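Local coordinates for protein N-alpha-acetyltransferase (Sulfolobus solfataricus P2, PDB 4R3L) that transfers the acetyl group of acetyl-CoA to the free alpha-amino group at protein N-termini, preferring those that begin with serine, at residues D11-I22 against L46-I57. Sequence-based numbering, arbitrary orientation.
Sequences DFTLRNARMDDI and LKEYGLAFFVAI
The first two strands of the GNAT fold, 13-16 and 54-57, pair antiparallel here at one margin of the central sheet. T13 with I57 and R15 with V55 form the hydrogen-bonded pairs, V55 N meeting R15 O at 2.8 Å almost head-on to the carbonyl. A17 N adds a nearly straight bond to F53 O. On the face carrying T13, R15, V55 and I57, the R15 chain starts with CG wedged between the backbone N and carbonyl carbon (chi1 59°) and then runs extended alongside V55. V55 CG2 lies over one face of the guanidinium, 3.6 Å from R15 NH1, and R18 NE lies over the opposite face. D21 forms an end-on salt bridge in the guanidinium plane, R15 NH1 bonding D21 OD2 and R15 NH2 bonding D21 OD1 at 2.8 Å, both through syn lone pairs. D21 OD2 also accepts R18 N on its anti side, tilted out of the carboxylate plane, which, with the D21 N to R18 O bond, helps hold the turn after the strand. A leucine in place of R15 would probably leave the D21 carboxylate without this charged partner and less firmly held. N16 and F54 form a non-hydrogen-bonded pair; N16 ND2 lies over one face of the F54 ring, toward its rim, 3.6 Å from F54 CZ, and gives weak bonds to L51 O and G50 O. Beyond the strand, A17 CB packs 3.6 Å from F53 CD2, while L46, with CG anti to its backbone N (chi1 178°), sets CD1 by A17 O and CD2 3.8 Å from M19 SD. On the other face, L14 CD2 touches A56 CB, and L14 and F12 lean on helix 103-119, F12 against the acetyl-CoA-binding I103. I25 of helix 22-32 packs against F53 and V55, and strand 61-72 continues the sheet beyond strand 54-58, leaving 13-16 as an outermost strand.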
ATOM      1  N   ASP A  11     -15.664   9.023 -13.470  1.00 44.57           N
ATOM      2  CA  ASP A  11     -14.234   8.911 -13.748  1.00 40.95           C
ATOM      3  C   ASP A  11     -13.381   9.437 -12.599  1.00 37.86           C
ATOM      4  O   ASP A  11     -13.777  10.375 -11.897  1.00 39.23           O
ATOM      5  CB  ASP A  11     -13.871   9.663 -15.026  1.00 38.89           C
ATOM      6  CG  ASP A  11     -14.158   8.853 -16.272  1.00 51.39           C
ATOM      7  OD1 ASP A  11     -14.912   7.865 -16.163  1.00 53.52           O
ATOM      8  OD2 ASP A  11     -13.633   9.200 -17.355  1.00 56.33           O
ATOM      9  N   PHE A  12     -12.207   8.835 -12.424  1.00 26.71           N
ATOM     10  CA  PHE A  12     -11.241   9.300 -11.439  1.00 25.68           C
ATOM     11  C   PHE A  12      -9.923   9.638 -12.112  1.00 24.82           C
ATOM     12  O   PHE A  12      -9.680   9.249 -13.253  1.00 22.66           O
ATOM     13  CB  PHE A  12     -11.018   8.246 -10.352  1.00 25.02           C
ATOM     14  CG  PHE A  12     -10.354   6.985 -10.846  1.00 23.28           C
ATOM     15  CD1 PHE A  12      -8.967   6.841 -10.788  1.00 21.68           C
ATOM     16  CD2 PHE A  12     -11.109   5.938 -11.335  1.00 23.83           C
ATOM     17  CE1 PHE A  12      -8.350   5.668 -11.237  1.00 18.25           C
ATOM     18  CE2 PHE A  12     -10.507   4.763 -11.769  1.00 22.49           C
ATOM     19  CZ  PHE A  12      -9.123   4.632 -11.731  1.00 20.55           C
ATOM     20  N   THR A  13      -9.076  10.371 -11.401  1.00 20.65           N
ATOM     21  CA  THR A  13      -7.722  10.632 -11.841  1.00 20.83           C
ATOM     22  C   THR A  13      -6.790  10.266 -10.687  1.00 23.76           C
ATOM     23  O   THR A  13      -7.244  10.118  -9.568  1.00 23.37           O
ATOM     24  CB  THR A  13      -7.517  12.100 -12.233  1.00 24.78           C
ATOM     25  OG1 THR A  13      -7.829  12.944 -11.118  1.00 22.99           O
ATOM     26  CG2 THR A  13      -8.429  12.479 -13.394  1.00 25.02           C
ATOM     27  N   LEU A  14      -5.502  10.127 -10.968  1.00 21.26           N
ATOM     28  CA  LEU A  14      -4.506   9.912  -9.916  1.00 21.96           C
ATOM     29  C   LEU A  14      -3.540  11.057  -9.919  1.00 22.10           C
ATOM     30  O   LEU A  14      -3.243  11.606 -10.977  1.00 23.02           O
ATOM     31  CB  LEU A  14      -3.713   8.618 -10.129  1.00 19.33           C
ATOM     32  CG  LEU A  14      -4.448   7.290 -10.250  1.00 19.30           C
ATOM     33  CD1 LEU A  14      -3.427   6.128 -10.317  1.00 18.02           C
ATOM     34  CD2 LEU A  14      -5.402   7.097  -9.112  1.00 19.16           C
ATOM     35  N   ARG A  15      -3.019  11.394  -8.746  1.00 17.89           N
ATOM     36  CA  ARG A  15      -1.871  12.266  -8.663  1.00 21.38           C
ATOM     37  C   ARG A  15      -1.098  11.971  -7.377  1.00 17.65           C
ATOM     38  O   ARG A  15      -1.583  11.263  -6.483  1.00 19.55           O
ATOM     39  CB  ARG A  15      -2.295  13.735  -8.711  1.00 22.15           C
ATOM     40  CG  ARG A  15      -3.247  14.133  -7.609  1.00 23.53           C
ATOM     41  CD  ARG A  15      -3.397  15.645  -7.560  1.00 27.34           C
ATOM     42  NE  ARG A  15      -4.392  16.056  -6.574  1.00 27.60           N
ATOM     43  CZ  ARG A  15      -4.184  16.037  -5.260  1.00 31.62           C
ATOM     44  NH1 ARG A  15      -3.017  15.613  -4.781  1.00 29.32           N
ATOM     45  NH2 ARG A  15      -5.137  16.433  -4.428  1.00 30.97           N
ATOM     46  N   ASN A  16       0.121  12.467  -7.299  1.00 19.23           N
ATOM     47  CA  ASN A  16       0.842  12.352  -6.032  1.00 20.00           C
ATOM     48  C   ASN A  16       0.103  13.072  -4.900  1.00 26.50           C
ATOM     49  O   ASN A  16      -0.544  14.122  -5.104  1.00 23.38           O
ATOM     50  CB  ASN A  16       2.267  12.882  -6.197  1.00 22.64           C
ATOM     51  CG  ASN A  16       3.144  11.935  -6.989  1.00 24.84           C
ATOM     52  OD1 ASN A  16       3.346  12.108  -8.189  1.00 26.15           O
ATOM     53  ND2 ASN A  16       3.657  10.916  -6.323  1.00 23.43           N
ATOM     54  N   ALA A  17       0.156  12.479  -3.708  1.00 17.75           N
ATOM     55  CA  ALA A  17      -0.435  13.099  -2.542  1.00 20.03           C
ATOM     56  C   ALA A  17       0.285  14.387  -2.174  1.00 20.87           C
ATOM     57  O   ALA A  17       1.492  14.513  -2.404  1.00 19.49           O
ATOM     58  CB  ALA A  17      -0.406  12.127  -1.364  1.00 17.93           C
ATOM     59  N   ARG A  18      -0.456  15.313  -1.573  1.00 21.78           N
ATOM     60  CA  ARG A  18       0.090  16.577  -1.066  1.00 22.94           C
ATOM     61  C   ARG A  18      -0.330  16.761   0.385  1.00 22.96           C
ATOM     62  O   ARG A  18      -1.285  16.126   0.825  1.00 21.94           O
ATOM     63  CB  ARG A  18      -0.400  17.755  -1.919  1.00 24.75           C
ATOM     64  CG  ARG A  18      -0.082  17.605  -3.418  1.00 30.65           C
ATOM     65  CD  ARG A  18      -0.698  18.740  -4.237  1.00 36.11           C
ATOM     66  NE  ARG A  18      -2.109  18.941  -3.906  1.00 44.58           N
ATOM     67  CZ  ARG A  18      -2.825  19.992  -4.295  1.00 52.56           C
ATOM     68  NH1 ARG A  18      -2.261  20.944  -5.030  1.00 53.70           N
ATOM     69  NH2 ARG A  18      -4.104  20.096  -3.947  1.00 49.87           N
ATOM     70  N   MET A  19       0.343  17.652   1.114  1.00 23.17           N
ATOM     71  CA  MET A  19       0.034  17.844   2.535  1.00 26.73           C
ATOM     72  C   MET A  19      -1.444  18.117   2.779  1.00 26.88           C
ATOM     73  O   MET A  19      -2.021  17.623   3.742  1.00 29.91           O
ATOM     74  CB  MET A  19       0.872  18.985   3.115  1.00 27.60           C
ATOM     75  CG  MET A  19       2.314  18.606   3.330  1.00 30.09           C
ATOM     76  SD  MET A  19       2.509  17.420   4.678  1.00 33.51           S
ATOM     77  CE  MET A  19       1.994  18.429   6.082  1.00 32.46           C
ATOM     78  N   ASP A  20      -2.061  18.881   1.885  1.00 28.42           N
ATOM     79  CA  ASP A  20      -3.462  19.239   2.036  1.00 25.80           C
ATOM     80  C   ASP A  20      -4.423  18.080   1.798  1.00 29.53           C
ATOM     81  O   ASP A  20      -5.618  18.215   2.051  1.00 30.52           O
ATOM     82  CB  ASP A  20      -3.798  20.406   1.105  1.00 34.13           C
ATOM     83  CG  ASP A  20      -3.215  21.731   1.599  1.00 47.79           C
ATOM     84  OD1 ASP A  20      -2.484  21.720   2.619  1.00 48.55           O
ATOM     85  OD2 ASP A  20      -3.475  22.781   0.970  1.00 49.61           O
ATOM     86  N   ASP A  21      -3.908  16.941   1.328  1.00 28.79           N
ATOM     87  CA  ASP A  21      -4.727  15.732   1.200  1.00 26.62           C
ATOM     88  C   ASP A  21      -4.876  14.938   2.493  1.00 26.15           C
ATOM     89  O   ASP A  21      -5.774  14.101   2.593  1.00 23.02           O
ATOM     90  CB  ASP A  21      -4.150  14.783   0.149  1.00 26.03           C
ATOM     91  CG  ASP A  21      -4.126  15.376  -1.238  1.00 28.35           C
ATOM     92  OD1 ASP A  21      -5.097  16.069  -1.623  1.00 33.66           O
ATOM     93  OD2 ASP A  21      -3.129  15.130  -1.950  1.00 28.91           O
ATOM     94  N   ILE A  22      -3.986  15.165   3.458  1.00 22.25           N
ATOM     95  CA  ILE A  22      -3.880  14.279   4.622  1.00 22.04           C
ATOM     96  C   ILE A  22      -5.179  14.158   5.407  1.00 25.96           C
ATOM     97  O   ILE A  22      -5.535  13.069   5.848  1.00 23.17           O
ATOM     98  CB  ILE A  22      -2.759  14.735   5.581  1.00 27.01           C
ATOM     99  CG1 ILE A  22      -1.423  14.825   4.839  1.00 31.63           C
ATOM    100  CG2 ILE A  22      -2.642  13.784   6.766  1.00 24.21           C
ATOM    101  CD1 ILE A  22      -0.889  13.524   4.385  1.00 30.86           C
ATOM    102  N   LEU A  46       4.695  10.904   3.674  1.00 16.24           N
ATOM    103  CA  LEU A  46       4.601  11.796   2.524  1.00 18.27           C
ATOM    104  C   LEU A  46       5.940  12.514   2.304  1.00 20.55           C
ATOM    105  O   LEU A  46       6.426  12.587   1.186  1.00 21.13           O
ATOM    106  CB  LEU A  46       3.457  12.800   2.698  1.00 19.84           C
ATOM    107  CG  LEU A  46       3.283  13.825   1.576  1.00 23.53           C
ATOM    108  CD1 LEU A  46       3.021  13.119   0.262  1.00 22.02           C
ATOM    109  CD2 LEU A  46       2.165  14.801   1.899  1.00 24.55           C
ATOM    110  N   LYS A  47       6.569  13.005   3.372  1.00 23.84           N
ATOM    111  CA  LYS A  47       7.830  13.711   3.197  1.00 22.87           C
ATOM    112  C   LYS A  47       9.002  12.801   2.815  1.00 21.27           C
ATOM    113  O   LYS A  47       9.879  13.211   2.059  1.00 27.58           O
ATOM    114  CB  LYS A  47       8.161  14.508   4.465  1.00 22.75           C
ATOM    115  CG  LYS A  47       7.092  15.558   4.723  1.00 23.95           C
ATOM    116  CD  LYS A  47       7.536  16.677   5.633  1.00 28.94           C
ATOM    117  CE  LYS A  47       6.427  17.729   5.749  1.00 32.30           C
ATOM    118  NZ  LYS A  47       6.240  18.533   4.494  1.00 39.04           N
ATOM    119  N   GLU A  48       9.025  11.575   3.324  1.00 20.27           N
ATOM    120  CA  GLU A  48      10.144  10.685   3.044  1.00 21.62           C
ATOM    121  C   GLU A  48       9.994   9.876   1.740  1.00 23.85           C
ATOM    122  O   GLU A  48      10.992   9.578   1.079  1.00 22.91           O
ATOM    123  CB  GLU A  48      10.349   9.725   4.213  1.00 21.90           C
ATOM    124  CG  GLU A  48      10.683  10.428   5.533  1.00 26.52           C
ATOM    125  CD  GLU A  48      10.784   9.467   6.711  1.00 34.22           C
ATOM    126  OE1 GLU A  48      10.384   8.298   6.567  1.00 42.09           O
ATOM    127  OE2 GLU A  48      11.267   9.885   7.782  1.00 43.76           O
ATOM    128  N   TYR A  49       8.764   9.502   1.387  1.00 23.18           N
ATOM    129  CA  TYR A  49       8.546   8.577   0.255  1.00 21.21           C
ATOM    130  C   TYR A  49       7.456   9.077  -0.673  1.00 22.27           C
ATOM    131  O   TYR A  49       6.735   8.281  -1.297  1.00 20.29           O
ATOM    132  CB  TYR A  49       8.162   7.177   0.754  1.00 20.61           C
ATOM    133  CG  TYR A  49       8.873   6.728   2.018  1.00 20.54           C
ATOM    134  CD1 TYR A  49      10.219   6.405   2.000  1.00 21.39           C
ATOM    135  CD2 TYR A  49       8.185   6.613   3.222  1.00 21.86           C
ATOM    136  CE1 TYR A  49      10.870   5.992   3.147  1.00 25.93           C
ATOM    137  CE2 TYR A  49       8.834   6.200   4.382  1.00 26.44           C
ATOM    138  CZ  TYR A  49      10.178   5.884   4.329  1.00 28.88           C
ATOM    139  OH  TYR A  49      10.836   5.463   5.472  1.00 30.32           O
ATOM    140  N   GLY A  50       7.350  10.395  -0.779  1.00 18.29           N
ATOM    141  CA  GLY A  50       6.235  11.032  -1.445  1.00 19.22           C
ATOM    142  C   GLY A  50       6.070  10.702  -2.917  1.00 19.22           C
ATOM    143  O   GLY A  50       4.961  10.758  -3.427  1.00 19.04           O
ATOM    144  N   LEU A  51       7.154  10.361  -3.600  1.00 22.91           N
ATOM    145  CA  LEU A  51       7.063  10.087  -5.033  1.00 21.45           C
ATOM    146  C   LEU A  51       6.237   8.842  -5.324  1.00 22.42           C
ATOM    147  O   LEU A  51       5.701   8.686  -6.440  1.00 19.89           O
ATOM    148  CB  LEU A  51       8.454   9.947  -5.642  1.00 21.31           C
ATOM    149  CG  LEU A  51       9.242  11.259  -5.575  1.00 26.42           C
ATOM    150  CD1 LEU A  51      10.661  11.057  -6.036  1.00 29.74           C
ATOM    151  CD2 LEU A  51       8.539  12.302  -6.427  1.00 29.01           C
ATOM    152  N   ALA A  52       6.111   7.968  -4.326  1.00 16.69           N
ATOM    153  CA  ALA A  52       5.343   6.730  -4.501  1.00 20.49           C
ATOM    154  C   ALA A  52       4.007   6.752  -3.732  1.00 20.09           C
ATOM    155  O   ALA A  52       3.304   5.725  -3.656  1.00 15.59           O
ATOM    156  CB  ALA A  52       6.203   5.505  -4.072  1.00 16.51           C
ATOM    157  N   PHE A  53       3.654   7.927  -3.201  1.00 16.54           N
ATOM    158  CA  PHE A  53       2.446   8.136  -2.394  1.00 15.23           C
ATOM    159  C   PHE A  53       1.405   8.794  -3.304  1.00 17.78           C
ATOM    160  O   PHE A  53       1.526   9.975  -3.669  1.00 17.79           O
ATOM    161  CB  PHE A  53       2.774   9.060  -1.183  1.00 14.12           C
ATOM    162  CG  PHE A  53       1.775   9.048  -0.045  1.00 14.98           C
ATOM    163  CD1 PHE A  53       2.239   9.227   1.276  1.00 16.88           C
ATOM    164  CD2 PHE A  53       0.422   8.824  -0.244  1.00 17.08           C
ATOM    165  CE1 PHE A  53       1.347   9.223   2.346  1.00 15.75           C
ATOM    166  CE2 PHE A  53      -0.471   8.812   0.838  1.00 14.94           C
ATOM    167  CZ  PHE A  53       0.002   9.012   2.130  1.00 17.36           C
ATOM    168  N   PHE A  54       0.387   8.044  -3.696  1.00 15.68           N
ATOM    169  CA  PHE A  54      -0.599   8.582  -4.614  1.00 18.51           C
ATOM    170  C   PHE A  54      -1.990   8.679  -4.002  1.00 16.90           C
ATOM    171  O   PHE A  54      -2.334   7.934  -3.084  1.00 16.87           O
ATOM    172  CB  PHE A  54      -0.653   7.720  -5.875  1.00 15.10           C
ATOM    173  CG  PHE A  54       0.559   7.846  -6.756  1.00 17.22           C
ATOM    174  CD1 PHE A  54       0.580   8.778  -7.797  1.00 20.38           C
ATOM    175  CD2 PHE A  54       1.662   7.027  -6.583  1.00 17.41           C
ATOM    176  CE1 PHE A  54       1.695   8.884  -8.629  1.00 20.49           C
ATOM    177  CE2 PHE A  54       2.779   7.147  -7.400  1.00 19.26           C
ATOM    178  CZ  PHE A  54       2.794   8.071  -8.423  1.00 15.43           C
ATOM    179  N   VAL A  55      -2.787   9.601  -4.534  1.00 15.69           N
ATOM    180  CA  VAL A  55      -4.206   9.662  -4.217  1.00 14.50           C
ATOM    181  C   VAL A  55      -5.026   9.527  -5.495  1.00 17.32           C
ATOM    182  O   VAL A  55      -4.544   9.844  -6.575  1.00 18.80           O
ATOM    183  CB  VAL A  55      -4.593  10.976  -3.515  1.00 17.34           C
ATOM    184  CG1 VAL A  55      -4.061  11.009  -2.052  1.00 16.20           C
ATOM    185  CG2 VAL A  55      -4.109  12.180  -4.325  1.00 18.86           C
ATOM    186  N   ALA A  56      -6.248   9.027  -5.343  1.00 17.24           N
ATOM    187  CA  ALA A  56      -7.243   8.969  -6.411  1.00 19.39           C
ATOM    188  C   ALA A  56      -8.247  10.064  -6.153  1.00 22.68           C
ATOM    189  O   ALA A  56      -8.709  10.227  -5.016  1.00 21.14           O
ATOM    190  CB  ALA A  56      -7.938   7.626  -6.445  1.00 20.65           C
ATOM    191  N   ILE A  57      -8.577  10.810  -7.199  1.00 21.64           N
ATOM    192  CA  ILE A  57      -9.433  11.978  -7.074  1.00 25.47           C
ATOM    193  C   ILE A  57     -10.708  11.819  -7.891  1.00 27.96           C
ATOM    194  O   ILE A  57     -10.647  11.428  -9.052  1.00 23.15           O
ATOM    195  CB  ILE A  57      -8.709  13.247  -7.555  1.00 26.24           C
ATOM    196  CG1 ILE A  57      -7.402  13.448  -6.789  1.00 24.64           C
ATOM    197  CG2 ILE A  57      -9.638  14.476  -7.451  1.00 29.70           C
ATOM    198  CD1 ILE A  57      -7.609  13.714  -5.327  1.00 27.69           C
TER
HETATM  199  O   HOH W   1     -10.756  13.694 -11.231  1.00 36.52           O
HETATM  200  O   HOH W   2       3.809  12.953  -2.999  1.00 31.91           O